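PDB 5FX8: zonadhesin from Komagataella phaffii, which is a putative cell-wall adhesion protein that may take part in cell-cell interaction through salt bridges and hydrogen bonds. Local coordinates for residues A82-Y85 with D86-V89. Numbering follows the deposited sequence.
Sequences AFDY and DSHV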
loop_
_atom_site.group_PDB
_atom_site.type_symbol
_atom_site.label_atom_id
_atom_site.label_comp_id
_atom_site.label_asym_id
_atom_site.label_seq_id
_atom_site.Cartn_x
_atom_site.Cartn_y
_atom_site.Cartn_z
ATOM N N ALA C 82 21.470 -56.860 51.932
ATOM C CA ALA C 82 21.078 -55.738 52.763
ATOM C C ALA C 82 22.171 -54.691 52.617
ATOM O O ALA C 82 23.325 -55.046 52.402
ATOM C CB ALA C 82 20.884 -56.165 54.215
ATOM N N PHE C 83 21.801 -53.415 52.682
ATOM C CA PHE C 83 22.729 -52.302 52.518
ATOM C C PHE C 83 22.870 -51.586 53.845
ATOM O O PHE C 83 21.877 -51.321 54.522
ATOM C CB PHE C 83 22.234 -51.324 51.453
ATOM C CG PHE C 83 23.194 -50.214 51.115
ATOM C CD1 PHE C 83 24.392 -50.476 50.496
ATOM C CD2 PHE C 83 22.858 -48.895 51.362
ATOM C CE1 PHE C 83 25.242 -49.455 50.177
ATOM C CE2 PHE C 83 23.707 -47.886 51.040
ATOM C CZ PHE C 83 24.894 -48.163 50.452
ATOM N N ASP C 84 24.098 -51.298 54.222
ATOM C CA ASP C 84 24.372 -50.480 55.389
ATOM C C ASP C 84 24.436 -49.027 54.930
ATOM O O ASP C 84 25.335 -48.648 54.183
ATOM C CB ASP C 84 25.669 -50.929 56.049
ATOM C CG ASP C 84 25.923 -50.232 57.345
ATOM O OD1 ASP C 84 25.246 -49.234 57.613
ATOM O OD2 ASP C 84 26.811 -50.670 58.097
ATOM N N TYR C 85 23.490 -48.217 55.387
ATOM C CA TYR C 85 23.407 -46.827 54.977
ATOM C C TYR C 85 24.409 -45.932 55.689
ATOM O O TYR C 85 24.623 -44.806 55.244
ATOM C CB TYR C 85 21.986 -46.312 55.196
ATOM C CG TYR C 85 20.990 -46.861 54.194
ATOM C CD1 TYR C 85 20.412 -48.112 54.370
ATOM C CD2 TYR C 85 20.646 -46.132 53.059
ATOM C CE1 TYR C 85 19.532 -48.610 53.461
ATOM C CE2 TYR C 85 19.765 -46.615 52.154
ATOM C CZ TYR C 85 19.205 -47.851 52.360
ATOM O OH TYR C 85 18.317 -48.339 51.450
ATOM N N ASP C 86 25.033 -46.406 56.765
ATOM C CA ASP C 86 26.087 -45.689 57.471
ATOM C C ASP C 86 27.459 -45.937 56.862
ATOM O O ASP C 86 28.230 -44.991 56.669
ATOM C CB ASP C 86 26.113 -46.089 58.949
ATOM C CG ASP C 86 24.837 -45.707 59.690
ATOM O OD1 ASP C 86 24.192 -44.699 59.321
ATOM O OD2 ASP C 86 24.483 -46.420 60.654
ATOM N N SER C 87 27.790 -47.184 56.547
ATOM C CA SER C 87 29.091 -47.476 55.966
ATOM C C SER C 87 29.077 -47.590 54.449
ATOM O O SER C 87 30.150 -47.631 53.846
ATOM C CB SER C 87 29.646 -48.765 56.555
ATOM O OG SER C 87 28.738 -49.798 56.304
ATOM N N HIS C 88 27.904 -47.655 53.828
ATOM C CA HIS C 88 27.776 -47.745 52.373
ATOM C C HIS C 88 28.303 -49.075 51.847
ATOM O O HIS C 88 28.932 -49.147 50.797
ATOM C CB HIS C 88 28.432 -46.552 51.678
ATOM C CG HIS C 88 27.738 -45.262 51.967
ATOM N ND1 HIS C 88 26.868 -44.668 51.078
ATOM C CD2 HIS C 88 27.740 -44.477 53.069
ATOM C CE1 HIS C 88 26.380 -43.563 51.613
ATOM N NE2 HIS C 88 26.899 -43.420 52.819
ATOM N N VAL C 89 27.983 -50.148 52.555
ATOM C CA VAL C 89 28.456 -51.480 52.216
ATOM C C VAL C 89 27.261 -52.367 51.936
ATOM O O VAL C 89 26.347 -52.464 52.760
ATOM C CB VAL C 89 29.313 -52.073 53.343
ATOM C CG1 VAL C 89 29.572 -53.548 53.069
ATOM C CG2 VAL C 89 30.601 -51.278 53.487
#
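Asp84 and Val89 meet where the chain reverses: their CA atoms lie 5.3 Å apart, and 82-85 and 86-89 run in nearly opposite directions. Asp84 N donates to Val89 O at 2.9 Å. The carbonyl of the same residue, Asp84 O, accepts His88 N at 2.8 Å and, weakly, Val89 N. Asp84, near the end of the incoming strand, thus faces both His88 and Val89, with His88 in a left-handed backbone conformation (phi 67°, psi 42°).

With CG anti to the backbone N (chi1 -173°), the Asp84 carboxylate reaches the backbone and hydroxyl donors of the turn. Asp84 OD1 accepts Asp86 N at 3.0 Å and, weakly, Ser87 N. Asp84 OD2 accepts Ser87 OG at 2.8 Å, met from well above the carboxylate plane. These bonds tie both oxygens to the loop, although Asp86 OD2 lies near Asp84 OD1, a proximity probably somewhat unfavourable.

The Phe83 ring presents its edge to the His88 imidazole face in an offset edge-to-face pair, with centroids 5.9 Å apart and planes nearly perpendicular; Phe83 CZ also rests on His88 CA. Phe83 CD2 sits over the centre of the Tyr85 ring, whose OH bonds to Asp64. The two-against-one pairing fits a G1 beta bulge, here closing the surface hairpin between strands 77-84 and 89-94 of the first cohesin-like domain.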